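Uncharacterized protein (Vibrio parahaemolyticus M0605, PDB 3X0T) is PirA, a jelly-roll protein that probably acts as one component of a pore-forming toxin made by this marine pathogen. Local coordinates at residues H13-D27 against I94-I108. Numbering follows the deposited sequence. Where two conformers were deposited one is given.
Sequences HDWTVEPNGGVTEVD and IVVINNGASRGFCTI
The W15 indole meets I108, whose CG1 comes obliquely to the five-membered ring, 3.5 Å from W15 CD1, the two side chains crossing at about a right angle. One indole face takes V26 CG1, offset toward the rim, and the opposite face carries the H13 imidazole; the broad, flat indole thus offers a large apolar surface to V26 of one sheet and I108 of its own, while its NE1 is hydrogen-bonded to Y110 OH. On the outer side, D14 and T107 run side by side, and T107 OG1 donates to D14 OD1 (2.7 Å) from above the carboxylate plane.

At the other end N98 joins strand and loops. With CG anti to the backbone N (chi1 -178°), its amide is carried to V17 O, which ND2 meets from above the carbonyl plane (3.1 Å) and which also accepts from G104 N; ND2 donates to S102 O (2.8 Å) as well, both acceptors lying in the amide plane. OD1 accepts from G100 N, an Asx turn, so a buried amide has both ends satisfied. Branched V17 fills the interior, CG2 lying 3.8 Å from V96 CG1.

V26 and D27 both face I94, a classic beta bulge. Strands 11-17 and 104-110 pair antiparallel in one sheet of the jelly roll, 22-30 and 91-98 in the other; strands 41-45 and 51-58 flank 104-110 and 91-98 respectively.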
loop_
_atom_site.group_PDB
_atom_site.type_symbol
_atom_site.label_atom_id
_atom_site.label_comp_id
_atom_site.label_asym_id
_atom_site.label_seq_id
_atom_site.Cartn_x
_atom_site.Cartn_y
_atom_site.Cartn_z
ATOM N N HIS A 13 2.254 10.474 -2.671
ATOM C CA HIS A 13 2.646 10.927 -1.323
ATOM C C HIS A 13 3.970 10.254 -0.987
ATOM O O HIS A 13 4.206 9.091 -1.275
ATOM C CB HIS A 13 1.593 10.488 -0.342
ATOM C CG HIS A 13 1.565 11.110 1.005
ATOM N ND1 HIS A 13 2.574 11.096 1.948
ATOM C CD2 HIS A 13 0.523 11.754 1.604
ATOM C CE1 HIS A 13 2.193 11.697 3.061
ATOM N NE2 HIS A 13 0.927 12.075 2.871
ATOM N N ASP A 14 4.861 11.035 -0.367
ATOM C CA ASP A 14 6.171 10.499 0.098
ATOM C C ASP A 14 6.035 9.990 1.518
ATOM O O ASP A 14 5.223 10.528 2.300
ATOM C CB ASP A 14 7.215 11.598 0.084
ATOM C CG ASP A 14 7.538 12.083 -1.316
ATOM O OD1 ASP A 14 7.174 11.493 -2.315
ATOM O OD2 ASP A 14 8.162 13.171 -1.395
ATOM N N TRP A 15 6.764 8.961 1.875
ATOM C CA TRP A 15 6.689 8.310 3.188
ATOM C C TRP A 15 8.052 7.901 3.658
ATOM O O TRP A 15 8.984 7.637 2.870
ATOM C CB TRP A 15 5.816 7.044 3.129
ATOM C CG TRP A 15 4.400 7.346 2.671
ATOM C CD1 TRP A 15 3.906 7.127 1.395
ATOM C CD2 TRP A 15 3.304 7.800 3.481
ATOM N NE1 TRP A 15 2.567 7.434 1.401
ATOM C CE2 TRP A 15 2.167 7.823 2.653
ATOM C CE3 TRP A 15 3.210 8.175 4.821
ATOM C CZ2 TRP A 15 0.914 8.269 3.157
ATOM C CZ3 TRP A 15 1.988 8.583 5.323
ATOM C CH2 TRP A 15 0.871 8.612 4.460
ATOM N N THR A 16 8.168 7.837 4.977
ATOM C CA THR A 16 9.356 7.265 5.642
ATOM C C THR A 16 8.926 6.021 6.367
ATOM O O THR A 16 7.766 5.877 6.790
ATOM C CB THR A 16 9.963 8.267 6.606
ATOM O OG1 THR A 16 9.072 8.611 7.650
ATOM C CG2 THR A 16 10.344 9.514 5.901
ATOM N N VAL A 17 9.877 5.084 6.474
ATOM C CA VAL A 17 9.588 3.782 7.141
ATOM C C VAL A 17 10.744 3.462 8.069
ATOM O O VAL A 17 11.881 3.285 7.614
ATOM C CB VAL A 17 9.356 2.630 6.109
ATOM C CG1 VAL A 17 8.684 1.435 6.831
ATOM C CG2 VAL A 17 8.503 3.058 4.925
ATOM N N GLU A 18 10.469 3.393 9.373
ATOM C CA GLU A 18 11.590 3.208 10.309
ATOM C C GLU A 18 12.234 1.830 10.149
ATOM O O GLU A 18 11.609 0.805 9.804
ATOM C CB GLU A 18 11.084 3.545 11.722
ATOM C CG GLU A 18 10.526 4.957 11.925
ATOM C CD GLU A 18 11.474 6.068 11.454
ATOM O OE1 GLU A 18 11.062 7.081 10.825
ATOM O OE2 GLU A 18 12.694 5.961 11.761
ATOM N N PRO A 19 13.564 1.763 10.383
ATOM C CA PRO A 19 14.296 0.516 10.167
ATOM C C PRO A 19 13.974 -0.496 11.299
ATOM O O PRO A 19 13.301 -0.168 12.292
ATOM C CB PRO A 19 15.780 0.979 10.249
ATOM C CG PRO A 19 15.704 2.167 11.179
ATOM C CD PRO A 19 14.443 2.900 10.783
ATOM N N ASN A 20 14.423 -1.739 11.077
ATOM C CA ASN A 20 14.322 -2.794 12.137
ATOM C C ASN A 20 12.884 -3.053 12.503
ATOM O O ASN A 20 12.562 -3.317 13.663
ATOM C CB ASN A 20 15.173 -2.449 13.359
ATOM C CG ASN A 20 16.606 -2.114 12.872
ATOM O OD1 ASN A 20 17.029 -1.006 13.097
ATOM N ND2 ASN A 20 17.241 -3.036 12.202
ATOM N N GLY A 21 11.985 -3.044 11.509
ATOM C CA GLY A 21 10.619 -3.534 11.650
ATOM C C GLY A 21 9.622 -2.419 11.604
ATOM O O GLY A 21 8.452 -2.700 11.957
ATOM N N GLY A 22 9.953 -1.196 11.155
ATOM C CA GLY A 22 8.914 -0.184 11.066
ATOM C C GLY A 22 7.829 -0.561 10.059
ATOM O O GLY A 22 8.089 -1.237 9.047
ATOM N N VAL A 23 6.630 -0.071 10.374
ATOM C CA VAL A 23 5.470 -0.278 9.503
ATOM C C VAL A 23 4.851 1.068 9.259
ATOM O O VAL A 23 4.545 1.782 10.229
ATOM C CB VAL A 23 4.436 -1.249 10.182
ATOM C CG1 VAL A 23 3.226 -1.402 9.262
ATOM C CG2 VAL A 23 5.072 -2.593 10.497
ATOM N N THR A 24 4.657 1.476 8.041
ATOM C CA THR A 24 4.016 2.732 7.722
ATOM C C THR A 24 2.768 2.425 6.895
ATOM O O THR A 24 2.836 1.767 5.875
ATOM C CB THR A 24 4.950 3.673 6.919
ATOM O OG1 THR A 24 6.038 3.925 7.785
ATOM C CG2 THR A 24 4.214 4.983 6.543
ATOM N N GLU A 25 1.614 2.933 7.361
ATOM C CA GLU A 25 0.340 2.823 6.610
ATOM C C GLU A 25 0.303 3.848 5.528
ATOM O O GLU A 25 0.405 5.048 5.801
ATOM C CB GLU A 25 -0.912 3.101 7.428
ATOM C CG GLU A 25 -1.101 2.070 8.433
ATOM C CD GLU A 25 -2.405 2.266 9.181
ATOM O OE1 GLU A 25 -2.711 3.419 9.611
ATOM O OE2 GLU A 25 -2.991 1.314 9.471
ATOM N N VAL A 26 0.156 3.435 4.272
ATOM C CA VAL A 26 0.162 4.378 3.149
ATOM C C VAL A 26 -1.191 4.523 2.471
ATOM O O VAL A 26 -1.397 5.432 1.700
ATOM C CB VAL A 26 1.268 4.068 2.136
ATOM C CG1 VAL A 26 2.635 4.084 2.843
ATOM C CG2 VAL A 26 1.035 2.746 1.418
ATOM N N ASP A 27 -2.156 3.617 2.784
ATOM C CA ASP A 27 -3.511 3.787 2.340
ATOM C C ASP A 27 -4.380 3.001 3.301
ATOM O O ASP A 27 -3.886 2.023 3.896
ATOM C CB ASP A 27 -3.760 3.292 0.919
ATOM C CG ASP A 27 -4.938 3.885 0.182
ATOM O OD1 ASP A 27 -5.657 4.693 0.805
ATOM O OD2 ASP A 27 -5.146 3.511 -0.990
ATOM N N ILE A 94 -2.884 -0.627 2.975
ATOM C CA ILE A 94 -1.602 -0.925 2.379
ATOM C C ILE A 94 -0.551 -0.448 3.357
ATOM O O ILE A 94 -0.598 0.725 3.794
ATOM C CB ILE A 94 -1.427 -0.268 0.972
ATOM C CG1 ILE A 94 -2.496 -0.778 0.012
ATOM C CG2 ILE A 94 -0.041 -0.538 0.457
ATOM C CD1 ILE A 94 -2.529 -0.085 -1.311
ATOM N N VAL A 95 0.397 -1.307 3.682
ATOM C CA VAL A 95 1.498 -0.935 4.552
ATOM C C VAL A 95 2.828 -1.154 3.816
ATOM O O VAL A 95 2.928 -2.018 2.955
ATOM C CB VAL A 95 1.495 -1.720 5.893
ATOM C CG1 VAL A 95 0.307 -1.343 6.742
ATOM C CG2 VAL A 95 1.603 -3.201 5.695
ATOM N N VAL A 96 3.811 -0.391 4.226
ATOM C CA VAL A 96 5.184 -0.600 3.813
ATOM C C VAL A 96 5.968 -0.945 5.073
ATOM O O VAL A 96 5.823 -0.267 6.109
ATOM C CB VAL A 96 5.775 0.659 3.086
ATOM C CG1 VAL A 96 7.181 0.352 2.609
ATOM C CG2 VAL A 96 4.896 1.047 1.911
ATOM N N ILE A 97 6.734 -2.040 4.994
ATOM C CA ILE A 97 7.435 -2.603 6.143
ATOM C C ILE A 97 8.940 -2.593 5.794
ATOM O O ILE A 97 9.375 -2.981 4.721
ATOM C CB ILE A 97 6.969 -4.066 6.385
ATOM C CG1 ILE A 97 5.450 -4.099 6.566
ATOM C CG2 ILE A 97 7.683 -4.629 7.612
ATOM C CD1 ILE A 97 4.877 -5.504 6.604
ATOM N N ASN A 98 9.696 -2.105 6.792
ATOM C CA ASN A 98 11.152 -2.004 6.629
ATOM C C ASN A 98 11.798 -2.909 7.645
ATOM O O ASN A 98 11.852 -2.584 8.826
ATOM C CB ASN A 98 11.610 -0.551 6.835
ATOM C CG ASN A 98 13.090 -0.381 6.627
ATOM O OD1 ASN A 98 13.767 -1.319 6.253
ATOM N ND2 ASN A 98 13.564 0.846 6.821
ATOM N N ASN A 99 12.251 -4.064 7.186
ATOM C CA ASN A 99 12.907 -5.050 8.074
ATOM C C ASN A 99 14.409 -4.871 8.067
ATOM O O ASN A 99 15.110 -5.659 8.739
ATOM C CB ASN A 99 12.596 -6.459 7.589
ATOM C CG ASN A 99 11.102 -6.723 7.674
ATOM O OD1 ASN A 99 10.417 -7.035 6.659
ATOM N ND2 ASN A 99 10.587 -6.584 8.855
ATOM N N GLY A 100 14.964 -3.920 7.350
ATOM C CA GLY A 100 16.383 -3.759 7.263
ATOM C C GLY A 100 16.902 -2.731 8.216
ATOM O O GLY A 100 16.199 -2.018 8.948
ATOM N N ALA A 101 18.245 -2.559 8.124
ATOM C CA ALA A 101 18.870 -1.612 9.035
ATOM C C ALA A 101 18.879 -0.171 8.519
ATOM O O ALA A 101 19.111 0.740 9.343
ATOM C CB ALA A 101 20.360 -1.951 9.315
ATOM N N SER A 102 18.726 0.033 7.202
ATOM C CA SER A 102 18.724 1.390 6.644
ATOM C C SER A 102 17.321 1.999 6.796
ATOM O O SER A 102 16.320 1.322 6.643
ATOM C CB SER A 102 19.020 1.392 5.137
ATOM O OG SER A 102 20.330 0.897 4.886
ATOM N N ARG A 103 17.278 3.282 7.145
ATOM C CA ARG A 103 16.009 4.010 7.105
ATOM C C ARG A 103 15.324 3.874 5.771
ATOM O O ARG A 103 15.963 3.783 4.746
ATOM C CB ARG A 103 16.195 5.489 7.453
ATOM C CG ARG A 103 16.775 5.804 8.828
ATOM C CD ARG A 103 16.815 7.314 9.104
ATOM N NE ARG A 103 17.522 7.693 10.343
ATOM C CZ ARG A 103 17.286 7.303 11.608
ATOM N NH1 ARG A 103 16.293 6.414 11.875
ATOM N NH2 ARG A 103 18.075 7.810 12.586
ATOM N N GLY A 104 13.990 3.783 5.794
ATOM C CA GLY A 104 13.228 3.499 4.559
ATOM C C GLY A 104 12.561 4.779 4.075
ATOM O O GLY A 104 12.063 5.606 4.816
ATOM N N PHE A 105 12.547 4.860 2.740
ATOM C CA PHE A 105 11.891 6.045 2.098
ATOM C C PHE A 105 11.210 5.521 0.867
ATOM O O PHE A 105 11.754 4.728 0.082
ATOM C CB PHE A 105 12.929 7.126 1.680
ATOM C CG PHE A 105 13.664 7.704 2.848
ATOM C CD1 PHE A 105 14.857 7.083 3.298
ATOM C CD2 PHE A 105 13.143 8.824 3.506
ATOM C CE1 PHE A 105 15.546 7.653 4.412
ATOM C CE2 PHE A 105 13.862 9.303 4.639
ATOM C CZ PHE A 105 15.025 8.716 5.061
ATOM N N CYS A 106 9.999 6.009 0.576
ATOM C CA CYS A 106 9.339 5.652 -0.664
ATOM C C CYS A 106 8.353 6.758 -1.024
ATOM O O CYS A 106 7.965 7.610 -0.238
ATOM C CB CYS A 106 8.615 4.319 -0.547
ATOM S SG CYS A 106 7.266 4.222 0.610
ATOM N N THR A 107 7.965 6.700 -2.324
ATOM C CA THR A 107 6.821 7.502 -2.815
ATOM C C THR A 107 5.763 6.460 -3.299
ATOM O O THR A 107 6.081 5.483 -3.984
ATOM C CB THR A 107 7.266 8.412 -3.963
ATOM O OG1 THR A 107 8.265 9.322 -3.462
ATOM C CG2 THR A 107 6.047 9.191 -4.499
ATOM N N ILE A 108 4.512 6.752 -2.918
ATOM C CA ILE A 108 3.385 5.924 -3.341
ATOM C C ILE A 108 2.582 6.790 -4.375
ATOM O O ILE A 108 2.302 7.941 -4.094
ATOM C CB ILE A 108 2.536 5.538 -2.112
ATOM C CG1 ILE A 108 3.358 4.726 -1.119
ATOM C CG2 ILE A 108 1.303 4.717 -2.607
ATOM C CD1 ILE A 108 3.737 3.361 -1.552
HETATM O O HOH W 1 19.344 0.559 12.057
HETATM O O HOH W 2 16.309 -6.055 11.420
#